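Local atomic coordinates of S-adenosylmethionine decarboxylase proenzyme (Aquifex aeolicus, PDB entry 2III), a protein that probably catalyses the decarboxylation of S-adenosylmethionine to S-adenosylmethioninamine, the propylamine donor for spermidine and spermine synthesis, through a self-generated pyruvoyl group. Residues 5-10 with 89-94; 9-14 with 106-111. One frame throughout, in Å; residues are numbered along the deposited sequence.

Interaction 1 (5-10 with 89-94); sequences LGLHIL and KAYRAM
Ile9, on strand 3-14, meets Ala90, Tyr91 and selenomethionine Met94 of helix 87-101 in the interface between the helical layer and the sheet of a two-layer alpha/beta sandwich. The axes of the two short segments run nearly parallel, 19° apart, with a closest approach of 8.8 Å; Leu7 and Ile9 from the strand and Ala90 and Met94 from the helix point into the space between. The two branches of Ile9 work separately. With CG1 anti to the carbonyl carbon (chi1 -52°), CD1 is carried over one face of the Tyr91 ring, offset toward the rim; it lies 4.1 Å from the ring centroid and 18° off the normal, a CH-pi contact. Ile9 CD1 also packs 3.9 Å from Ala90 CB. Leu7 lies beside the same ring, though the exact placing of its CD2 is doubtful. At the other branch Ile9 slides past Met94 in the opposite direction. Replacing Ile9 with an alanine would probably open a gap beside the Tyr91 ring and weaken the packing on the Met94 methyl. Val79 and Val81 of strand 76-84 also touch Met94, which thus spans adjacent strands. Its chain is bent at chi2 and chi3, which turns the methyl to face Ile9, and Met94 CE rests 3.7 Å from Ile9 CG2 and 3.4 Å from Ile9 O.

Interaction 2 (9-14 with 106-111); sequences ILADLY and IDKQVH
An antiparallel beta ladder joins strand 9-14 to strand 106-111, the last strand of the sheet within this chain, with Leu10-Gln109 and Asp12-Asp107 as hydrogen-bonded pairs. The local axes lie 4.7 Å apart at 177°. Leu10 N donates to Gln109 O at 3.0 Å, and Gln109 N returns the bond to Leu10 O; both donors approach almost in line with the acceptor carbonyl. The second pair is less even: Asp12 N reaches Asp107 O at 2.8 Å, in the carbonyl plane, whereas the reciprocal bond from Asp107 N to Asp12 O is 3.2 Å long and its donor is tilted 16° from that plane.

On the face shared with Ile9, Lys108 runs alongside the isoleucine, its CG 4.0 Å from Ile9 CG2. Leu13 and Ile106 likewise point the same way, meeting through CD2 and CG2. On the other face, Leu10 CG sits between backbone N and carbonyl carbon (chi1 36°), which brings CD2 obliquely to the His111 ring, 3.5 Å from His111 CD2. The carboxylates of Asp12 and Asp107 come near each other, with their OD2 atoms 4.3 Å apart; the salt bridge from Asp12 OD1 to Arg113 of the second subunit probably eases this repulsion. His111 NE2 is hydrogen-bonded to His111 NE2 of the second subunit. The Ile9 and Leu13 side thus packs on helix 87-101 and the Leu10 and Asp12 side faces the second subunit, the two-sided use of an antiparallel sheet in a dimeric two-layer alpha/beta sandwich.

Strand 3-14 opens both contacts, with Ile9 and Leu10 common to them. From there the chain passes through helix 24-37 and strands 42-49, 55-61, 65-71 and 76-84 before helix 87-101 returns over the starting strand; interaction 1 closes this loop with 78 residues between its segments. The chain then enters strand 105-116, which interaction 2 pairs with the first strand across 91 intervening residues. The two loops overlap without one containing the other, since interaction 2 begins and ends later. A probable hydrogen bond from His111 N to His8 O continues the ladder, and Tyr91 OH packs against Val110 CG1, tying helix, first strand and last strand together.

Interaction 1 (5-10 with 89-94)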
ATOM      1  N   LEU A   5      -3.349   1.936  15.603  1.00 23.40           N
ATOM      2  CA  LEU A   5      -3.851   0.632  15.189  1.00 28.23           C
ATOM      3  C   LEU A   5      -2.881  -0.070  14.259  1.00 29.55           C
ATOM      4  O   LEU A   5      -2.924  -1.295  14.119  1.00 31.84           O
ATOM      5  CB  LEU A   5      -5.211   0.774  14.496  1.00 19.74           C
ATOM      6  CG  LEU A   5      -6.401   1.095  15.406  1.00 31.42           C
ATOM      7  CD1 LEU A   5      -7.637   1.366  14.564  1.00 23.59           C
ATOM      8  CD2 LEU A   5      -6.642  -0.067  16.372  1.00 22.70           C
ATOM      9  N   GLY A   6      -2.011   0.707  13.619  1.00 26.50           N
ATOM     10  CA  GLY A   6      -1.049   0.119  12.707  1.00 24.64           C
ATOM     11  C   GLY A   6       0.164   0.981  12.427  1.00 24.29           C
ATOM     12  O   GLY A   6       0.156   2.192  12.644  1.00 16.31           O
ATOM     13  N   LEU A   7       1.221   0.339  11.945  1.00 18.78           N
ATOM     14  CA  LEU A   7       2.454   1.028  11.616  1.00 22.98           C
ATOM     15  C   LEU A   7       2.720   0.746  10.142  1.00 21.62           C
ATOM     16  O   LEU A   7       2.705  -0.405   9.700  1.00 21.12           O
ATOM     17  CB  LEU A   7       3.606   0.505  12.467  1.00 24.51           C
ATOM     18  CG  LEU A   7       4.853   1.384  12.431  1.00 21.19           C
ATOM     19  CD1 LEU A   7       4.609   2.655  13.229  1.00 20.13           C
ATOM     20  CD2 LEU A   7       6.002   0.628  13.018  1.00 37.40           C
ATOM     21  N   HIS A   8       2.968   1.806   9.388  1.00 17.66           N
ATOM     22  CA  HIS A   8       3.189   1.699   7.958  1.00 17.44           C
ATOM     23  C   HIS A   8       4.547   2.276   7.593  1.00 19.82           C
ATOM     24  O   HIS A   8       4.815   3.458   7.802  1.00 29.05           O
ATOM     25  CB  HIS A   8       2.058   2.453   7.236  1.00  8.05           C
ATOM     26  CG  HIS A   8       2.097   2.365   5.743  1.00 16.71           C
ATOM     27  ND1 HIS A   8       1.071   2.840   4.953  1.00 14.13           N
ATOM     28  CD2 HIS A   8       3.038   1.889   4.892  1.00 14.29           C
ATOM     29  CE1 HIS A   8       1.377   2.661   3.681  1.00 18.01           C
ATOM     30  NE2 HIS A   8       2.565   2.087   3.614  1.00  8.89           N
ATOM     31  N   ILE A   9       5.406   1.420   7.059  1.00 20.59           N
ATOM     32  CA  ILE A   9       6.730   1.824   6.629  1.00 13.24           C
ATOM     33  C   ILE A   9       6.786   1.771   5.104  1.00 20.35           C
ATOM     34  O   ILE A   9       6.414   0.767   4.492  1.00 19.69           O
ATOM     35  CB  ILE A   9       7.822   0.866   7.137  1.00 16.29           C
ATOM     36  CG1 ILE A   9       7.705   0.655   8.643  1.00 18.25           C
ATOM     37  CG2 ILE A   9       9.199   1.433   6.791  1.00 17.34           C
ATOM     38  CD1 ILE A   9       8.584  -0.485   9.153  1.00 14.74           C
ATOM     39  N   LEU A  10       7.239   2.852   4.487  1.00 11.58           N
ATOM     40  CA  LEU A  10       7.381   2.851   3.044  1.00 15.58           C
ATOM     41  C   LEU A  10       8.793   3.312   2.735  1.00 17.76           C
ATOM     42  O   LEU A  10       9.332   4.188   3.409  1.00 22.70           O
ATOM     43  CB  LEU A  10       6.336   3.750   2.366  1.00 25.21           C
ATOM     44  CG  LEU A  10       5.851   5.064   2.972  1.00 31.36           C
ATOM     45  CD1 LEU A  10       4.939   5.760   1.977  1.00 38.59           C
ATOM     46  CD2 LEU A  10       5.093   4.800   4.261  1.00 42.62           C
ATOM     47  N   LYS A  89       7.182  -6.387  13.898  1.00 28.21           N
ATOM     48  CA  LYS A  89       7.063  -7.258  12.738  1.00 25.81           C
ATOM     49  C   LYS A  89       7.199  -6.422  11.463  1.00 27.65           C
ATOM     50  O   LYS A  89       7.832  -6.850  10.496  1.00 24.01           O
ATOM     51  CB  LYS A  89       5.722  -8.003  12.743  1.00 27.59           C
ATOM     52  CG  LYS A  89       5.620  -9.002  13.898  1.00 35.71           C
ATOM     53  CD  LYS A  89       4.508 -10.018  13.712  1.00 26.45           C
ATOM     54  CE  LYS A  89       4.618 -11.123  14.772  1.00 37.41           C
ATOM     55  NZ  LYS A  89       3.706 -12.270  14.483  1.00 34.74           N
ATOM     56  N   ALA A  90       6.611  -5.229  11.457  1.00 18.56           N
ATOM     57  CA  ALA A  90       6.729  -4.362  10.289  1.00 23.32           C
ATOM     58  C   ALA A  90       8.208  -4.045  10.076  1.00 21.83           C
ATOM     59  O   ALA A  90       8.721  -4.118   8.959  1.00 20.53           O
ATOM     60  CB  ALA A  90       5.942  -3.072  10.501  1.00 21.23           C
ATOM     61  N   TYR A  91       8.896  -3.701  11.157  1.00 14.08           N
ATOM     62  CA  TYR A  91      10.306  -3.365  11.053  1.00 18.85           C
ATOM     63  C   TYR A  91      11.144  -4.544  10.579  1.00 17.00           C
ATOM     64  O   TYR A  91      12.014  -4.391   9.724  1.00 21.25           O
ATOM     65  CB  TYR A  91      10.840  -2.842  12.382  1.00 23.48           C
ATOM     66  CG  TYR A  91      10.367  -1.444  12.718  1.00 21.34           C
ATOM     67  CD1 TYR A  91       9.261  -1.239  13.539  1.00 25.64           C
ATOM     68  CD2 TYR A  91      11.034  -0.326  12.219  1.00 25.36           C
ATOM     69  CE1 TYR A  91       8.838   0.044  13.862  1.00 28.18           C
ATOM     70  CE2 TYR A  91      10.610   0.959  12.531  1.00 26.52           C
ATOM     71  CZ  TYR A  91       9.515   1.139  13.355  1.00 23.53           C
ATOM     72  OH  TYR A  91       9.110   2.417  13.683  1.00 34.60           O
ATOM     73  N   ARG A  92      10.881  -5.728  11.118  1.00 16.27           N
ATOM     74  CA  ARG A  92      11.623  -6.922  10.713  1.00 20.93           C
ATOM     75  C   ARG A  92      11.403  -7.213   9.223  1.00 27.65           C
ATOM     76  O   ARG A  92      12.346  -7.518   8.495  1.00 21.50           O
ATOM     77  CB  ARG A  92      11.176  -8.123  11.555  1.00 30.31           C
ATOM     78  CG  ARG A  92      11.557  -8.014  13.028  1.00 31.38           C
ATOM     79  CD  ARG A  92      11.094  -9.227  13.812  1.00 48.31           C
ATOM     80  NE  ARG A  92      11.716 -10.467  13.347  1.00 61.25           N
ATOM     81  CZ  ARG A  92      13.023 -10.717  13.387  1.00 65.37           C
ATOM     82  NH1 ARG A  92      13.496 -11.874  12.942  1.00 52.46           N
ATOM     83  NH2 ARG A  92      13.862  -9.807  13.867  1.00 70.25           N
ATOM     84  N   ALA A  93      10.156  -7.102   8.772  1.00 22.39           N
ATOM     85  CA  ALA A  93       9.838  -7.354   7.374  1.00 24.09           C
ATOM     86  C   ALA A  93      10.602  -6.402   6.469  1.00 18.83           C
ATOM     87  O   ALA A  93      11.155  -6.819   5.454  1.00 17.95           O
ATOM     88  CB  ALA A  93       8.340  -7.212   7.135  1.00 18.82           C
HETATM   89  N   MSE A  94      10.641  -5.126   6.840  1.00 20.78           N
HETATM   90  CA  MSE A  94      11.345  -4.135   6.032  1.00 16.06           C
HETATM   91  C   MSE A  94      12.859  -4.330   6.104  1.00 16.45           C
HETATM   92  O   MSE A  94      13.551  -4.124   5.109  1.00 16.12           O
HETATM   93  CB  MSE A  94      10.983  -2.705   6.463  1.00 13.73           C
HETATM   94  CG  MSE A  94      11.597  -1.620   5.567  1.00 12.58           C
HETATM   95 SE   MSE A  94      11.017  -1.749   3.694  1.00 33.77          SE
HETATM   96  CE  MSE A  94       9.299  -0.818   3.849  1.00 20.63           C
TER

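Interaction 2 (9-14 with 106-111)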
ATOM      1  N   ILE A   9       5.406   1.420   7.059  1.00 20.59           N
ATOM      2  CA  ILE A   9       6.730   1.824   6.629  1.00 13.24           C
ATOM      3  C   ILE A   9       6.786   1.771   5.104  1.00 20.35           C
ATOM      4  O   ILE A   9       6.414   0.767   4.492  1.00 19.69           O
ATOM      5  CB  ILE A   9       7.822   0.866   7.137  1.00 16.29           C
ATOM      6  CG1 ILE A   9       7.705   0.655   8.643  1.00 18.25           C
ATOM      7  CG2 ILE A   9       9.199   1.433   6.791  1.00 17.34           C
ATOM      8  CD1 ILE A   9       8.584  -0.485   9.153  1.00 14.74           C
ATOM      9  N   LEU A  10       7.239   2.852   4.487  1.00 11.58           N
ATOM     10  CA  LEU A  10       7.381   2.851   3.044  1.00 15.58           C
ATOM     11  C   LEU A  10       8.793   3.312   2.735  1.00 17.76           C
ATOM     12  O   LEU A  10       9.332   4.188   3.409  1.00 22.70           O
ATOM     13  CB  LEU A  10       6.336   3.750   2.366  1.00 25.21           C
ATOM     14  CG  LEU A  10       5.851   5.064   2.972  1.00 31.36           C
ATOM     15  CD1 LEU A  10       4.939   5.760   1.977  1.00 38.59           C
ATOM     16  CD2 LEU A  10       5.093   4.800   4.261  1.00 42.62           C
ATOM     17  N   ALA A  11       9.409   2.692   1.737  1.00 18.04           N
ATOM     18  CA  ALA A  11      10.767   3.046   1.365  1.00 14.15           C
ATOM     19  C   ALA A  11      10.971   2.940  -0.126  1.00 15.09           C
ATOM     20  O   ALA A  11      10.402   2.068  -0.780  1.00 14.68           O
ATOM     21  CB  ALA A  11      11.747   2.132   2.075  1.00 11.64           C
ATOM     22  N   ASP A  12      11.774   3.847  -0.666  1.00 13.67           N
ATOM     23  CA  ASP A  12      12.105   3.808  -2.077  1.00 16.39           C
ATOM     24  C   ASP A  12      13.571   3.379  -2.070  1.00 16.14           C
ATOM     25  O   ASP A  12      14.429   4.067  -1.516  1.00 18.98           O
ATOM     26  CB  ASP A  12      11.924   5.186  -2.717  1.00 18.63           C
ATOM     27  CG  ASP A  12      10.498   5.700  -2.597  1.00 21.04           C
ATOM     28  OD1 ASP A  12       9.570   4.881  -2.395  1.00 13.97           O
ATOM     29  OD2 ASP A  12      10.303   6.929  -2.716  1.00 21.94           O
ATOM     30  N   LEU A  13      13.844   2.222  -2.659  1.00 14.66           N
ATOM     31  CA  LEU A  13      15.198   1.682  -2.683  1.00 18.41           C
ATOM     32  C   LEU A  13      15.889   1.903  -4.024  1.00 20.16           C
ATOM     33  O   LEU A  13      15.378   1.493  -5.064  1.00 28.38           O
ATOM     34  CB  LEU A  13      15.155   0.185  -2.366  1.00 18.01           C
ATOM     35  CG  LEU A  13      14.195  -0.283  -1.268  1.00 23.92           C
ATOM     36  CD1 LEU A  13      14.408  -1.768  -1.048  1.00 26.83           C
ATOM     37  CD2 LEU A  13      14.427   0.482   0.030  1.00 14.40           C
ATOM     38  N   TYR A  14      17.058   2.540  -3.989  1.00 12.84           N
ATOM     39  CA  TYR A  14      17.826   2.823  -5.197  1.00 20.98           C
ATOM     40  C   TYR A  14      19.141   2.046  -5.244  1.00 19.10           C
ATOM     41  O   TYR A  14      19.656   1.593  -4.221  1.00 21.54           O
ATOM     42  CB  TYR A  14      18.143   4.318  -5.291  1.00 18.36           C
ATOM     43  CG  TYR A  14      16.929   5.220  -5.298  1.00 23.08           C
ATOM     44  CD1 TYR A  14      16.579   5.938  -6.442  1.00 12.55           C
ATOM     45  CD2 TYR A  14      16.135   5.372  -4.154  1.00 30.48           C
ATOM     46  CE1 TYR A  14      15.483   6.780  -6.451  1.00 18.67           C
ATOM     47  CE2 TYR A  14      15.025   6.221  -4.154  1.00 25.50           C
ATOM     48  CZ  TYR A  14      14.710   6.921  -5.311  1.00 22.10           C
ATOM     49  OH  TYR A  14      13.628   7.770  -5.338  1.00 19.88           O
ATOM     50  N   ILE A 106      18.678   4.962   0.093  1.00 18.51           N
ATOM     51  CA  ILE A 106      17.321   4.747   0.565  1.00 26.33           C
ATOM     52  C   ILE A 106      16.612   6.015   1.027  1.00 25.23           C
ATOM     53  O   ILE A 106      17.232   6.948   1.539  1.00 17.52           O
ATOM     54  CB  ILE A 106      17.330   3.751   1.760  1.00 23.65           C
ATOM     55  CG1 ILE A 106      17.937   2.422   1.320  1.00 27.63           C
ATOM     56  CG2 ILE A 106      15.924   3.541   2.289  1.00 23.20           C
ATOM     57  CD1 ILE A 106      18.338   1.525   2.476  1.00 38.25           C
ATOM     58  N   ASP A 107      15.304   6.044   0.815  1.00 23.71           N
ATOM     59  CA  ASP A 107      14.481   7.138   1.296  1.00 23.51           C
ATOM     60  C   ASP A 107      13.351   6.404   1.997  1.00 22.07           C
ATOM     61  O   ASP A 107      12.585   5.668   1.370  1.00 19.90           O
ATOM     62  CB  ASP A 107      13.928   8.010   0.169  1.00 24.81           C
ATOM     63  CG  ASP A 107      13.202   9.236   0.707  1.00 44.94           C
ATOM     64  OD1 ASP A 107      13.802   9.939   1.558  1.00 38.67           O
ATOM     65  OD2 ASP A 107      12.045   9.491   0.297  1.00 49.53           O
ATOM     66  N   LYS A 108      13.258   6.590   3.305  1.00 20.91           N
ATOM     67  CA  LYS A 108      12.253   5.898   4.086  1.00 17.06           C
ATOM     68  C   LYS A 108      11.421   6.840   4.936  1.00 28.47           C
ATOM     69  O   LYS A 108      11.859   7.945   5.270  1.00 30.88           O
ATOM     70  CB  LYS A 108      12.950   4.875   4.983  1.00 21.99           C
ATOM     71  CG  LYS A 108      12.024   4.081   5.869  1.00 39.09           C
ATOM     72  CD  LYS A 108      12.801   3.331   6.942  1.00 49.81           C
ATOM     73  CE  LYS A 108      13.772   2.330   6.346  1.00 55.59           C
ATOM     74  NZ  LYS A 108      14.490   1.588   7.418  1.00 65.92           N
ATOM     75  N   GLN A 109      10.213   6.394   5.273  1.00 29.63           N
ATOM     76  CA  GLN A 109       9.302   7.157   6.120  1.00 32.93           C
ATOM     77  C   GLN A 109       8.380   6.188   6.853  1.00 26.45           C
ATOM     78  O   GLN A 109       8.026   5.136   6.323  1.00 30.27           O
ATOM     79  CB  GLN A 109       8.478   8.147   5.290  1.00 40.80           C
ATOM     80  CG  GLN A 109       9.332   9.093   4.466  1.00 58.35           C
ATOM     81  CD  GLN A 109       8.637  10.393   4.146  1.00 63.09           C
ATOM     82  OE1 GLN A 109       9.097  11.158   3.296  1.00 76.13           O
ATOM     83  NE2 GLN A 109       7.534  10.662   4.833  1.00 62.69           N
ATOM     84  N   VAL A 110       8.005   6.542   8.079  1.00 20.24           N
ATOM     85  CA  VAL A 110       7.124   5.710   8.894  1.00 17.06           C
ATOM     86  C   VAL A 110       5.892   6.519   9.303  1.00 20.08           C
ATOM     87  O   VAL A 110       6.007   7.690   9.649  1.00 24.96           O
ATOM     88  CB  VAL A 110       7.865   5.216  10.166  1.00 12.60           C
ATOM     89  CG1 VAL A 110       6.980   4.293  10.975  1.00 23.50           C
ATOM     90  CG2 VAL A 110       9.142   4.499   9.771  1.00 12.42           C
ATOM     91  N   HIS A 111       4.718   5.890   9.252  1.00 28.20           N
ATOM     92  CA  HIS A 111       3.449   6.530   9.626  1.00 19.14           C
ATOM     93  C   HIS A 111       2.660   5.653  10.604  1.00 23.87           C
ATOM     94  O   HIS A 111       2.598   4.438  10.440  1.00 27.95           O
ATOM     95  CB  HIS A 111       2.542   6.720   8.402  1.00 19.90           C
ATOM     96  CG  HIS A 111       3.101   7.617   7.345  1.00 30.55           C
ATOM     97  ND1 HIS A 111       3.316   8.962   7.546  1.00 28.01           N
ATOM     98  CD2 HIS A 111       3.440   7.370   6.058  1.00 33.42           C
ATOM     99  CE1 HIS A 111       3.761   9.506   6.427  1.00 32.70           C
ATOM    100  NE2 HIS A 111       3.845   8.562   5.508  1.00 28.71           N
TER